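Local atomic coordinates of Blo t 1 allergen (Blomia tropicalis, PDB entry 5JT8), a protein that is a mite allergen of the papain family of cysteine proteases, held here with its inhibitory propeptide and probably acting as a digestive peptidase once that is removed. Residues E82-L87 with H255-Y260; V166-N171 with Q212-D217; H247-I252 with I284-G289. All coordinates share one frame; numbering follows the deposited sequence.

Contact 1 (E82-L87 with H255-Y260). With NO3 (nitrate ion), chain H.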
ATOM      1  N   GLU A  82     -12.939 -12.359   0.438  1.00 61.29           N
ATOM      2  CA  GLU A  82     -13.540 -11.263  -0.331  1.00 61.92           C
ATOM      3  C   GLU A  82     -12.639 -10.025  -0.372  1.00 59.95           C
ATOM      4  O   GLU A  82     -12.384  -9.464  -1.443  1.00 59.94           O
ATOM      5  CB  GLU A  82     -14.918 -10.897   0.247  1.00 65.01           C
ATOM      6  CG  GLU A  82     -15.999 -11.951  -0.003  1.00 66.78           C
ATOM      7  CD  GLU A  82     -17.397 -11.503   0.422  1.00 71.76           C
ATOM      8  OE1 GLU A  82     -17.521 -10.697   1.370  1.00 72.90           O
ATOM      9  OE2 GLU A  82     -18.380 -11.965  -0.198  1.00 76.70           O
ATOM     10  N   PHE A  83     -12.165  -9.607   0.800  1.00 55.03           N
ATOM     11  CA  PHE A  83     -11.253  -8.471   0.923  1.00 46.81           C
ATOM     12  C   PHE A  83     -10.017  -8.653   0.036  1.00 47.38           C
ATOM     13  O   PHE A  83      -9.660  -7.772  -0.752  1.00 34.06           O
ATOM     14  CB  PHE A  83     -10.842  -8.293   2.386  1.00 43.41           C
ATOM     15  CG  PHE A  83      -9.994  -7.082   2.639  1.00 49.72           C
ATOM     16  CD1 PHE A  83     -10.438  -5.821   2.285  1.00 58.48           C
ATOM     17  CD2 PHE A  83      -8.761  -7.203   3.257  1.00 41.60           C
ATOM     18  CE1 PHE A  83      -9.658  -4.706   2.525  1.00 57.22           C
ATOM     19  CE2 PHE A  83      -7.981  -6.093   3.504  1.00 45.44           C
ATOM     20  CZ  PHE A  83      -8.427  -4.840   3.137  1.00 49.31           C
ATOM     21  N   SER A  84      -9.373  -9.808   0.165  1.00 48.54           N
ATOM     22  CA  SER A  84      -8.236 -10.145  -0.678  1.00 43.73           C
ATOM     23  C   SER A  84      -8.568  -9.954  -2.166  1.00 44.16           C
ATOM     24  O   SER A  84      -7.783  -9.378  -2.913  1.00 42.77           O
ATOM     25  CB  SER A  84      -7.789 -11.583  -0.407  1.00 42.49           C
ATOM     26  OG  SER A  84      -6.734 -11.955  -1.280  1.00 45.33           O
ATOM     27  N   PHE A  85      -9.734 -10.432  -2.586  1.00 47.78           N
ATOM     28  CA  PHE A  85     -10.191 -10.215  -3.956  1.00 47.92           C
ATOM     29  C   PHE A  85     -10.441  -8.727  -4.231  1.00 46.98           C
ATOM     30  O   PHE A  85     -10.073  -8.215  -5.289  1.00 45.97           O
ATOM     31  CB  PHE A  85     -11.461 -11.026  -4.244  1.00 51.21           C
ATOM     32  CG  PHE A  85     -11.827 -11.067  -5.703  1.00 52.55           C
ATOM     33  CD1 PHE A  85     -11.219 -11.972  -6.559  1.00 54.08           C
ATOM     34  CD2 PHE A  85     -12.762 -10.188  -6.226  1.00 51.27           C
ATOM     35  CE1 PHE A  85     -11.553 -12.009  -7.915  1.00 57.57           C
ATOM     36  CE2 PHE A  85     -13.098 -10.221  -7.573  1.00 53.12           C
ATOM     37  CZ  PHE A  85     -12.492 -11.129  -8.418  1.00 52.82           C
ATOM     38  N   HIS A  86     -11.067  -8.039  -3.278  1.00 43.72           N
ATOM     39  CA  HIS A  86     -11.247  -6.593  -3.366  1.00 42.99           C
ATOM     40  C   HIS A  86      -9.916  -5.855  -3.616  1.00 46.29           C
ATOM     41  O   HIS A  86      -9.860  -4.908  -4.400  1.00 47.43           O
ATOM     42  CB  HIS A  86     -11.898  -6.067  -2.085  1.00 45.69           C
ATOM     43  CG  HIS A  86     -12.563  -4.736  -2.245  1.00 63.89           C
ATOM     44  ND1 HIS A  86     -13.208  -4.361  -3.404  1.00 71.77           N
ATOM     45  CD2 HIS A  86     -12.693  -3.695  -1.389  1.00 69.55           C
ATOM     46  CE1 HIS A  86     -13.708  -3.148  -3.254  1.00 69.63           C
ATOM     47  NE2 HIS A  86     -13.411  -2.722  -2.040  1.00 68.92           N
ATOM     48  N   LEU A  87      -8.850  -6.289  -2.947  1.00 43.29           N
ATOM     49  CA  LEU A  87      -7.544  -5.664  -3.118  1.00 44.69           C
ATOM     50  C   LEU A  87      -6.910  -5.974  -4.474  1.00 46.51           C
ATOM     51  O   LEU A  87      -6.465  -5.066  -5.168  1.00 47.02           O
ATOM     52  CB  LEU A  87      -6.597  -6.099  -1.997  1.00 46.45           C
ATOM     53  CG  LEU A  87      -7.017  -5.583  -0.618  1.00 46.35           C
ATOM     54  CD1 LEU A  87      -6.135  -6.169   0.486  1.00 42.96           C
ATOM     55  CD2 LEU A  87      -7.002  -4.050  -0.602  1.00 37.63           C
ATOM     56  N   HIS A 255       0.984  -8.967   2.464  1.00 35.94           N
ATOM     57  CA  HIS A 255      -0.253  -9.693   2.663  1.00 40.08           C
ATOM     58  C   HIS A 255      -1.254  -8.798   3.409  1.00 40.43           C
ATOM     59  O   HIS A 255      -1.460  -8.942   4.615  1.00 42.04           O
ATOM     60  CB  HIS A 255       0.021 -11.003   3.427  1.00 29.48           C
ATOM     61  CG  HIS A 255      -1.134 -11.954   3.425  1.00 40.44           C
ATOM     62  ND1 HIS A 255      -1.014 -13.272   3.816  1.00 47.38           N
ATOM     63  CD2 HIS A 255      -2.430 -11.784   3.065  1.00 39.96           C
ATOM     64  CE1 HIS A 255      -2.187 -13.871   3.698  1.00 48.34           C
ATOM     65  NE2 HIS A 255      -3.063 -12.988   3.251  1.00 41.71           N
ATOM     66  N   GLY A 256      -1.860  -7.862   2.683  1.00 37.36           N
ATOM     67  CA  GLY A 256      -2.749  -6.886   3.293  1.00 35.66           C
ATOM     68  C   GLY A 256      -4.037  -7.459   3.871  1.00 35.89           C
ATOM     69  O   GLY A 256      -4.581  -6.895   4.820  1.00 35.91           O
ATOM     70  N   SER A 257      -4.516  -8.577   3.324  1.00 38.56           N
ATOM     71  CA  SER A 257      -5.809  -9.122   3.745  1.00 46.02           C
ATOM     72  C   SER A 257      -5.711  -9.995   5.004  1.00 50.15           C
ATOM     73  O   SER A 257      -6.732 -10.448   5.526  1.00 51.78           O
ATOM     74  CB  SER A 257      -6.464  -9.916   2.606  1.00 43.89           C
ATOM     75  OG  SER A 257      -5.685 -11.030   2.208  1.00 42.18           O
ATOM     76  N   ASN A 258      -4.490 -10.219   5.486  1.00 45.33           N
ATOM     77  CA  ASN A 258      -4.283 -10.861   6.790  1.00 40.87           C
ATOM     78  C   ASN A 258      -5.054 -10.126   7.895  1.00 38.17           C
ATOM     79  O   ASN A 258      -5.033  -8.894   7.952  1.00 34.62           O
ATOM     80  CB  ASN A 258      -2.787 -10.919   7.129  1.00 34.08           C
ATOM     81  CG  ASN A 258      -2.530 -11.371   8.560  1.00 42.02           C
ATOM     82  OD1 ASN A 258      -2.647 -10.588   9.507  1.00 40.17           O
ATOM     83  ND2 ASN A 258      -2.173 -12.637   8.723  1.00 47.44           N
ATOM     84  N   ASN A 259      -5.735 -10.881   8.756  1.00 41.09           N
ATOM     85  CA  ASN A 259      -6.627 -10.300   9.767  1.00 43.25           C
ATOM     86  C   ASN A 259      -5.958  -9.270  10.655  1.00 41.46           C
ATOM     87  O   ASN A 259      -6.522  -8.213  10.917  1.00 47.43           O
ATOM     88  CB  ASN A 259      -7.222 -11.400  10.647  1.00 56.98           C
ATOM     89  CG  ASN A 259      -8.462 -12.014  10.047  1.00 64.77           C
ATOM     90  OD1 ASN A 259      -9.299 -11.311   9.485  1.00 66.64           O
ATOM     91  ND2 ASN A 259      -8.587 -13.336  10.156  1.00 70.78           N
ATOM     92  N   TYR A 260      -4.745  -9.571  11.101  1.00 41.40           N
ATOM     93  CA  TYR A 260      -4.017  -8.679  12.003  1.00 42.00           C
ATOM     94  C   TYR A 260      -3.625  -7.383  11.296  1.00 36.60           C
ATOM     95  O   TYR A 260      -3.797  -6.288  11.831  1.00 38.79           O
ATOM     96  CB  TYR A 260      -2.773  -9.383  12.563  1.00 43.03           C
ATOM     97  CG  TYR A 260      -3.104 -10.601  13.407  1.00 52.23           C
ATOM     98  CD1 TYR A 260      -3.313 -11.844  12.818  1.00 57.71           C
ATOM     99  CD2 TYR A 260      -3.221 -10.507  14.790  1.00 54.17           C
ATOM    100  CE1 TYR A 260      -3.623 -12.960  13.582  1.00 54.62           C
ATOM    101  CE2 TYR A 260      -3.539 -11.615  15.560  1.00 52.79           C
ATOM    102  CZ  TYR A 260      -3.736 -12.839  14.951  1.00 53.80           C
ATOM    103  OH  TYR A 260      -4.048 -13.947  15.707  1.00 54.12           O
TER
HETATM  104  N   NO3 H 405      -0.426 -15.187  10.985  1.00 74.39           N
HETATM  105  O1  NO3 H 405       0.469 -15.499  11.831  1.00 74.42           O
HETATM  106  O2  NO3 H 405      -0.165 -15.266   9.747  1.00 80.87           O
HETATM  107  O3  NO3 H 405      -1.575 -14.805  11.364  1.00 59.79           O

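Contact 2 (V166-N171 with Q212-D217). Unlike the reference sequence in segment 212-217: Asp215 (reference Asn).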
ATOM      1  N   VAL A 166      -4.808   4.196 -12.918  1.00 34.70           N
ATOM      2  CA  VAL A 166      -5.811   3.143 -12.973  1.00 33.58           C
ATOM      3  C   VAL A 166      -6.326   2.946 -14.393  1.00 40.84           C
ATOM      4  O   VAL A 166      -6.490   1.814 -14.859  1.00 41.34           O
ATOM      5  CB  VAL A 166      -6.972   3.456 -12.022  1.00 34.28           C
ATOM      6  CG1 VAL A 166      -8.181   2.573 -12.312  1.00 39.22           C
ATOM      7  CG2 VAL A 166      -6.513   3.307 -10.568  1.00 32.80           C
ATOM      8  N   ASP A 167      -6.528   4.049 -15.104  1.00 36.26           N
ATOM      9  CA  ASP A 167      -7.141   3.970 -16.414  1.00 38.16           C
ATOM     10  C   ASP A 167      -6.158   3.803 -17.550  1.00 38.03           C
ATOM     11  O   ASP A 167      -6.456   3.135 -18.531  1.00 39.28           O
ATOM     12  CB  ASP A 167      -7.978   5.210 -16.652  1.00 39.72           C
ATOM     13  CG  ASP A 167      -9.091   5.331 -15.650  1.00 44.58           C
ATOM     14  OD1 ASP A 167      -9.441   4.304 -15.031  1.00 48.35           O
ATOM     15  OD2 ASP A 167      -9.602   6.450 -15.478  1.00 44.78           O
ATOM     16  N   CYS A 168      -4.988   4.406 -17.423  1.00 36.65           N
ATOM     17  CA  CYS A 168      -4.142   4.540 -18.583  1.00 36.85           C
ATOM     18  C   CYS A 168      -3.021   3.511 -18.604  1.00 37.49           C
ATOM     19  O   CYS A 168      -2.291   3.423 -19.589  1.00 35.60           O
ATOM     20  CB  CYS A 168      -3.599   5.962 -18.661  1.00 36.68           C
ATOM     21  SG  CYS A 168      -4.935   7.198 -18.732  1.00 38.72           S
ATOM     22  N   THR A 169      -2.901   2.731 -17.528  1.00 36.85           N
ATOM     23  CA  THR A 169      -2.035   1.548 -17.535  1.00 37.93           C
ATOM     24  C   THR A 169      -2.896   0.299 -17.647  1.00 39.92           C
ATOM     25  O   THR A 169      -2.390  -0.827 -17.592  1.00 40.23           O
ATOM     26  CB  THR A 169      -1.136   1.430 -16.262  1.00 34.35           C
ATOM     27  OG1 THR A 169      -1.946   1.175 -15.111  1.00 36.80           O
ATOM     28  CG2 THR A 169      -0.345   2.685 -16.036  1.00 30.18           C
ATOM     29  N   TYR A 170      -4.199   0.515 -17.820  1.00 41.12           N
ATOM     30  CA  TYR A 170      -5.157  -0.567 -18.002  1.00 38.73           C
ATOM     31  C   TYR A 170      -4.843  -1.374 -19.264  1.00 45.42           C
ATOM     32  O   TYR A 170      -4.877  -0.836 -20.377  1.00 47.14           O
ATOM     33  CB  TYR A 170      -6.581  -0.002 -18.079  1.00 38.75           C
ATOM     34  CG  TYR A 170      -7.671  -1.046 -17.961  1.00 40.01           C
ATOM     35  CD1 TYR A 170      -7.587  -2.063 -17.023  1.00 42.71           C
ATOM     36  CD2 TYR A 170      -8.790  -1.000 -18.769  1.00 42.32           C
ATOM     37  CE1 TYR A 170      -8.587  -3.011 -16.904  1.00 44.04           C
ATOM     38  CE2 TYR A 170      -9.794  -1.937 -18.655  1.00 49.32           C
ATOM     39  CZ  TYR A 170      -9.690  -2.942 -17.722  1.00 44.23           C
ATOM     40  OH  TYR A 170     -10.698  -3.883 -17.611  1.00 50.36           O
ATOM     41  N   ASN A 171      -4.562  -2.663 -19.079  1.00 44.03           N
ATOM     42  CA  ASN A 171      -4.111  -3.538 -20.171  1.00 52.75           C
ATOM     43  C   ASN A 171      -5.007  -3.483 -21.415  1.00 49.68           C
ATOM     44  O   ASN A 171      -4.507  -3.424 -22.541  1.00 48.15           O
ATOM     45  CB  ASN A 171      -4.015  -4.984 -19.680  1.00 61.57           C
ATOM     46  CG  ASN A 171      -3.231  -5.881 -20.632  1.00 70.21           C
ATOM     47  OD1 ASN A 171      -2.890  -5.490 -21.745  1.00 75.23           O
ATOM     48  ND2 ASN A 171      -2.942  -7.095 -20.185  1.00 74.79           N
ATOM     49  N   GLN A 212     -11.952   3.495 -15.394  1.00 43.35           N
ATOM     50  CA  GLN A 212     -12.571   4.307 -16.435  1.00 49.34           C
ATOM     51  C   GLN A 212     -11.804   4.181 -17.728  1.00 46.84           C
ATOM     52  O   GLN A 212     -10.735   3.571 -17.761  1.00 44.25           O
ATOM     53  CB  GLN A 212     -12.627   5.779 -16.030  1.00 45.50           C
ATOM     54  CG  GLN A 212     -13.305   6.034 -14.699  1.00 51.76           C
ATOM     55  CD  GLN A 212     -13.051   7.435 -14.178  1.00 45.02           C
ATOM     56  OE1 GLN A 212     -12.001   8.034 -14.431  1.00 43.93           O
ATOM     57  NE2 GLN A 212     -14.010   7.961 -13.449  1.00 45.85           N
ATOM     58  N   TRP A 213     -12.346   4.775 -18.783  1.00 47.80           N
ATOM     59  CA  TRP A 213     -11.611   4.941 -20.022  1.00 48.26           C
ATOM     60  C   TRP A 213     -10.545   6.015 -19.866  1.00 57.48           C
ATOM     61  O   TRP A 213     -10.830   7.125 -19.405  1.00 47.10           O
ATOM     62  CB  TRP A 213     -12.552   5.302 -21.168  1.00 51.19           C
ATOM     63  CG  TRP A 213     -12.981   4.126 -21.961  1.00 52.60           C
ATOM     64  CD1 TRP A 213     -14.074   3.347 -21.735  1.00 53.83           C
ATOM     65  CD2 TRP A 213     -12.326   3.576 -23.116  1.00 53.10           C
ATOM     66  NE1 TRP A 213     -14.146   2.349 -22.673  1.00 55.10           N
ATOM     67  CE2 TRP A 213     -13.088   2.469 -23.536  1.00 54.73           C
ATOM     68  CE3 TRP A 213     -11.177   3.916 -23.838  1.00 52.47           C
ATOM     69  CZ2 TRP A 213     -12.742   1.701 -24.650  1.00 55.74           C
ATOM     70  CZ3 TRP A 213     -10.831   3.151 -24.941  1.00 53.44           C
ATOM     71  CH2 TRP A 213     -11.614   2.059 -25.337  1.00 55.40           C
ATOM     72  N   CYS A 214      -9.319   5.674 -20.253  1.00 45.52           N
ATOM     73  CA  CYS A 214      -8.191   6.584 -20.125  1.00 44.13           C
ATOM     74  C   CYS A 214      -8.427   7.858 -20.921  1.00 51.95           C
ATOM     75  O   CYS A 214      -8.812   7.834 -22.095  1.00 50.19           O
ATOM     76  CB  CYS A 214      -6.894   5.913 -20.587  1.00 42.77           C
ATOM     77  SG  CYS A 214      -5.463   7.017 -20.694  1.00 42.96           S
ATOM     78  N   ASP A 215      -8.230   8.982 -20.255  1.00 45.31           N
ATOM     79  CA  ASP A 215      -8.200  10.245 -20.944  1.00 49.89           C
ATOM     80  C   ASP A 215      -6.736  10.632 -21.062  1.00 52.41           C
ATOM     81  O   ASP A 215      -6.097  10.936 -20.065  1.00 51.34           O
ATOM     82  CB  ASP A 215      -9.013  11.307 -20.201  1.00 48.71           C
ATOM     83  CG  ASP A 215      -9.068  12.633 -20.949  1.00 56.10           C
ATOM     84  OD1 ASP A 215      -8.222  12.849 -21.844  1.00 52.86           O
ATOM     85  OD2 ASP A 215      -9.946  13.468 -20.635  1.00 64.73           O
ATOM     86  N   PRO A 216      -6.203  10.604 -22.292  1.00 59.15           N
ATOM     87  CA  PRO A 216      -4.823  11.025 -22.552  1.00 59.50           C
ATOM     88  C   PRO A 216      -4.705  12.510 -22.961  1.00 67.14           C
ATOM     89  O   PRO A 216      -3.604  13.054 -22.920  1.00 58.46           O
ATOM     90  CB  PRO A 216      -4.408  10.101 -23.696  1.00 61.06           C
ATOM     91  CG  PRO A 216      -5.713   9.966 -24.511  1.00 57.78           C
ATOM     92  CD  PRO A 216      -6.846  10.032 -23.495  1.00 57.95           C
ATOM     93  N   ASP A 217      -5.805  13.155 -23.355  1.00 86.17           N
ATOM     94  CA  ASP A 217      -5.736  14.588 -23.672  1.00 97.65           C
ATOM     95  C   ASP A 217      -6.107  15.425 -22.450  1.00 94.45           C
ATOM     96  O   ASP A 217      -6.779  16.457 -22.559  1.00100.11           O
ATOM     97  CB  ASP A 217      -6.629  14.979 -24.868  1.00104.52           C
ATOM     98  CG  ASP A 217      -8.111  14.760 -24.614  1.00109.65           C
ATOM     99  OD1 ASP A 217      -8.510  13.642 -24.245  1.00111.22           O
ATOM    100  OD2 ASP A 217      -8.885  15.727 -24.764  1.00114.89           O
TER
HETATM  101  O   HOH W   1      -8.678   3.044 -19.862  1.00 53.74           O

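Contact 3 (H247-I252 with I284-G289)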
ATOM      1  N   HIS A 247      17.534   6.071  -1.416  1.00 28.77           N
ATOM      2  CA  HIS A 247      16.650   6.358  -2.552  1.00 30.32           C
ATOM      3  C   HIS A 247      15.254   6.857  -2.162  1.00 31.12           C
ATOM      4  O   HIS A 247      14.443   7.135  -3.038  1.00 26.31           O
ATOM      5  CB  HIS A 247      16.543   5.116  -3.445  1.00 29.29           C
ATOM      6  CG  HIS A 247      17.867   4.650  -3.961  1.00 37.06           C
ATOM      7  ND1 HIS A 247      18.538   5.302  -4.969  1.00 32.21           N
ATOM      8  CD2 HIS A 247      18.667   3.624  -3.579  1.00 45.22           C
ATOM      9  CE1 HIS A 247      19.685   4.687  -5.203  1.00 39.47           C
ATOM     10  NE2 HIS A 247      19.787   3.664  -4.373  1.00 41.62           N
ATOM     11  N   GLY A 248      14.986   7.000  -0.860  1.00 28.91           N
ATOM     12  CA  GLY A 248      13.676   7.467  -0.420  1.00 27.48           C
ATOM     13  C   GLY A 248      12.689   6.350  -0.096  1.00 28.24           C
ATOM     14  O   GLY A 248      13.056   5.168  -0.090  1.00 28.70           O
ATOM     15  N   PRO A 249      11.433   6.720   0.214  1.00 26.98           N
ATOM     16  CA  PRO A 249      10.387   5.731   0.489  1.00 27.57           C
ATOM     17  C   PRO A 249      10.255   4.731  -0.653  1.00 32.29           C
ATOM     18  O   PRO A 249      10.462   5.094  -1.823  1.00 26.82           O
ATOM     19  CB  PRO A 249       9.130   6.585   0.633  1.00 26.39           C
ATOM     20  CG  PRO A 249       9.664   7.873   1.237  1.00 30.46           C
ATOM     21  CD  PRO A 249      10.990   8.090   0.527  1.00 26.74           C
ATOM     22  N   VAL A 250       9.958   3.482  -0.304  1.00 26.92           N
ATOM     23  CA  VAL A 250       9.903   2.406  -1.282  1.00 22.11           C
ATOM     24  C   VAL A 250       8.537   1.720  -1.281  1.00 21.51           C
ATOM     25  O   VAL A 250       7.863   1.671  -0.252  1.00 22.74           O
ATOM     26  CB  VAL A 250      11.010   1.361  -1.011  1.00 26.38           C
ATOM     27  CG1 VAL A 250      12.399   2.027  -1.105  1.00 20.21           C
ATOM     28  CG2 VAL A 250      10.818   0.704   0.349  1.00 22.42           C
ATOM     29  N   VAL A 251       8.125   1.231  -2.446  1.00 19.38           N
ATOM     30  CA  VAL A 251       6.936   0.385  -2.568  1.00 21.49           C
ATOM     31  C   VAL A 251       7.291  -1.012  -2.111  1.00 22.06           C
ATOM     32  O   VAL A 251       8.361  -1.525  -2.450  1.00 25.38           O
ATOM     33  CB  VAL A 251       6.412   0.301  -4.021  1.00 24.71           C
ATOM     34  CG1 VAL A 251       5.210  -0.649  -4.112  1.00 22.03           C
ATOM     35  CG2 VAL A 251       6.049   1.670  -4.540  1.00 26.22           C
ATOM     36  N   ILE A 252       6.410  -1.617  -1.323  1.00 25.26           N
ATOM     37  CA  ILE A 252       6.500  -3.036  -1.015  1.00 27.03           C
ATOM     38  C   ILE A 252       5.162  -3.714  -1.304  1.00 25.59           C
ATOM     39  O   ILE A 252       4.117  -3.079  -1.332  1.00 25.90           O
ATOM     40  CB  ILE A 252       6.878  -3.308   0.468  1.00 22.78           C
ATOM     41  CG1 ILE A 252       5.805  -2.744   1.399  1.00 21.42           C
ATOM     42  CG2 ILE A 252       8.226  -2.694   0.823  1.00 22.15           C
ATOM     43  CD1 ILE A 252       5.849  -3.325   2.810  1.00 23.76           C
ATOM     44  N   ILE A 284       3.799   1.421   1.212  1.00 26.70           N
ATOM     45  CA  ILE A 284       5.080   2.127   1.198  1.00 25.93           C
ATOM     46  C   ILE A 284       5.805   2.009   2.538  1.00 25.46           C
ATOM     47  O   ILE A 284       5.199   2.202   3.590  1.00 25.89           O
ATOM     48  CB  ILE A 284       4.865   3.640   0.870  1.00 24.91           C
ATOM     49  CG1 ILE A 284       4.238   3.805  -0.528  1.00 21.85           C
ATOM     50  CG2 ILE A 284       6.158   4.435   0.981  1.00 26.31           C
ATOM     51  CD1 ILE A 284       3.691   5.226  -0.772  1.00 22.45           C
ATOM     52  N   LEU A 285       7.096   1.691   2.497  1.00 25.67           N
ATOM     53  CA  LEU A 285       7.949   1.820   3.677  1.00 22.99           C
ATOM     54  C   LEU A 285       8.537   3.214   3.694  1.00 25.10           C
ATOM     55  O   LEU A 285       9.123   3.652   2.704  1.00 25.56           O
ATOM     56  CB  LEU A 285       9.069   0.779   3.680  1.00 20.84           C
ATOM     57  CG  LEU A 285       8.719  -0.705   3.797  1.00 21.03           C
ATOM     58  CD1 LEU A 285       9.988  -1.558   3.706  1.00 20.70           C
ATOM     59  CD2 LEU A 285       8.000  -0.941   5.123  1.00 26.98           C
ATOM     60  N   VAL A 286       8.376   3.924   4.803  1.00 21.97           N
ATOM     61  CA  VAL A 286       8.927   5.260   4.897  1.00 25.08           C
ATOM     62  C   VAL A 286      10.015   5.328   5.954  1.00 29.09           C
ATOM     63  O   VAL A 286      10.583   6.382   6.188  1.00 26.09           O
ATOM     64  CB  VAL A 286       7.854   6.312   5.232  1.00 28.56           C
ATOM     65  CG1 VAL A 286       6.802   6.398   4.117  1.00 23.56           C
ATOM     66  CG2 VAL A 286       7.227   6.033   6.582  1.00 23.91           C
ATOM     67  N   GLY A 287      10.298   4.201   6.594  1.00 26.30           N
ATOM     68  CA  GLY A 287      11.360   4.159   7.580  1.00 28.53           C
ATOM     69  C   GLY A 287      11.326   2.995   8.547  1.00 28.08           C
ATOM     70  O   GLY A 287      10.626   2.000   8.345  1.00 25.18           O
ATOM     71  N   TRP A 288      12.087   3.131   9.622  1.00 29.22           N
ATOM     72  CA  TRP A 288      12.181   2.078  10.612  1.00 30.60           C
ATOM     73  C   TRP A 288      12.590   2.651  11.937  1.00 31.34           C
ATOM     74  O   TRP A 288      13.060   3.788  12.016  1.00 28.63           O
ATOM     75  CB  TRP A 288      13.189   1.024  10.176  1.00 32.24           C
ATOM     76  CG  TRP A 288      14.604   1.528  10.210  1.00 32.91           C
ATOM     77  CD1 TRP A 288      15.454   1.507  11.273  1.00 32.26           C
ATOM     78  CD2 TRP A 288      15.324   2.135   9.133  1.00 27.97           C
ATOM     79  NE1 TRP A 288      16.668   2.056  10.927  1.00 30.84           N
ATOM     80  CE2 TRP A 288      16.618   2.440   9.615  1.00 32.77           C
ATOM     81  CE3 TRP A 288      15.014   2.431   7.803  1.00 35.11           C
ATOM     82  CZ2 TRP A 288      17.598   3.023   8.814  1.00 28.82           C
ATOM     83  CZ3 TRP A 288      15.983   3.019   7.011  1.00 32.67           C
ATOM     84  CH2 TRP A 288      17.260   3.311   7.524  1.00 28.28           C
ATOM     85  N   GLY A 289      12.430   1.842  12.976  1.00 27.61           N
ATOM     86  CA  GLY A 289      12.768   2.241  14.314  1.00 29.14           C
ATOM     87  C   GLY A 289      12.802   1.042  15.233  1.00 34.31           C
ATOM     88  O   GLY A 289      12.553  -0.085  14.808  1.00 29.61           O
TER

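Contact 1 (E82-L87 with H255-Y260)
Ser84, on helix 80-88, packs against Ser257 in a type I beta turn running from His255 to Asn258, their CA atoms 5.1 Å apart, the nearest such pair here. No hydrogen bond joins the two segments directly. Chi1 of 62° tucks Ser257 OG between its own backbone N and carbonyl carbon, 3.4 Å from Ser84 CB. Both serine hydroxyls turn to the carboxylate of Asp280, each hydrogen-bonded to OD2; Ser84 OG also bonds Tyr278 OH. The ring of Phe83 meets the turn with its edge: CD2 is 3.6 Å from Ser257 CB, and CE2 lies 3.7 Å from Gly256 O, which is in the ring plane. Leu87 CD1 rides 3.5 Å above one face of the same ring, toward its rim, and touches the turn backbone at Ser257 N, 4.1 Å away. Further along, the Asn258 side chain caps helix 259-262 through OD1, which accepts from Phe261 N and weakly from Tyr260 N, and gives a long, weak hydrogen bond from ND2 to a nitrate ion, likely a crystallisation additive. Helix 80-88 probably belongs to the propeptide, as in other papain-family zymogens, and the turn to the protease, so this buried interface, apolar at Phe83 and Leu87, is tied through a shared acid: one Asp280 oxygen meets a serine from each side.

Contact 2 (V166-N171 with Q212-D217)
A disulfide of the papain-like protease domain joins the end of helix 162-168 to the loop 212-217: Cys168 SG and Cys214 SG are 2.0 Å apart, with a chi3 of 98° that is near the relaxed value for such a bridge. Cys214 SG stands anti to its backbone N (chi1 172°), which carries the sulfur across to the helix end. One residue earlier, the carboxylate of Asp167 grips the loop backbone. Its OD1 accepts from Gln212 N at 2.7 Å, the N-H pointing well at the oxygen but coming from above the carboxylate plane, 52° out of it. OD2 is hydrogen-bonded to Tyr205 OH, so both carboxylate oxygens are engaged. A water completes the link: it donates to Asp167 O at 2.6 Å and to Gln212 O at 3.0 Å, and accepts from Cys214 N at 2.7 Å. Covalent bond, carboxylate and water thus fasten the same few residues, and Cys214 CB packs 3.5 Å from Asp167 O. The contact lies partly buried, far from the centre of the chain; Cys168 rests on Tyr193 of helix 187-196, while Cys214 touches Tyr173 in the loop that follows helix 162-168.

Contact 3 (H247-I252 with I284-G289)
Leu285 pairs antiparallel with Val250 in the mixed sheet of the papain-like fold, where the short strand 250-254 runs beside the long strand 281-291. The pair is hydrogen-bonded: Val250 N gives to Leu285 O at 3.1 Å, in the carbonyl plane, and Leu285 N returns a bond to Val250 O at 2.9 Å. Val251 and Ile284 form the adjoining non-hydrogen-bonded pair, on the other sheet face. From this backbone clasp the Leu285 side chain can be followed outward. Its CB meets Val250 CG2 at 3.8 Å, and the branch point CG comes next against Ile252 CG2, 3.6 Å away. At the tip the methyls part: CD1 touches Ile252 CG2 at 3.6 Å and CD2 approaches Ile252 CD1 at 4.0 Å, the two side chains crossing at about a right angle. Chi1 of 62° puts Ile252 CG1 between its backbone N and carbonyl carbon, and CG2 beside the N, so that both branches face the leucine. Leu285 also packs on Val240 and Ile244 of helix 237-247, which lies over this face. Just before the strand, Pro249 CB rests on Ile284 CG2, 3.7 Å away, and on Val286 CG1.

In the fold
The first segments follow the chain in the order 82-87, 166-171 and 247-252. Contact 2 is nested inside the loop that contact 1 closes, while contacts 1 and 3 alternate: strand 250-254 from contact 3 runs on into the turn of contact 1, just before helix 259-262. The centres of contacts 1 and 3 lie about 21 Å apart, on opposite sides of the chain's centre; the centre of contact 2 is about 25 Å from that of contact 1 and 28 Å from that of contact 3. Contacts 2 and 3 thus fix two distant parts of the protease domain, a disulfide-linked helix end and loop and the sheet, whereas contact 1 brings helix 80-88, probably of the propeptide, onto the protease.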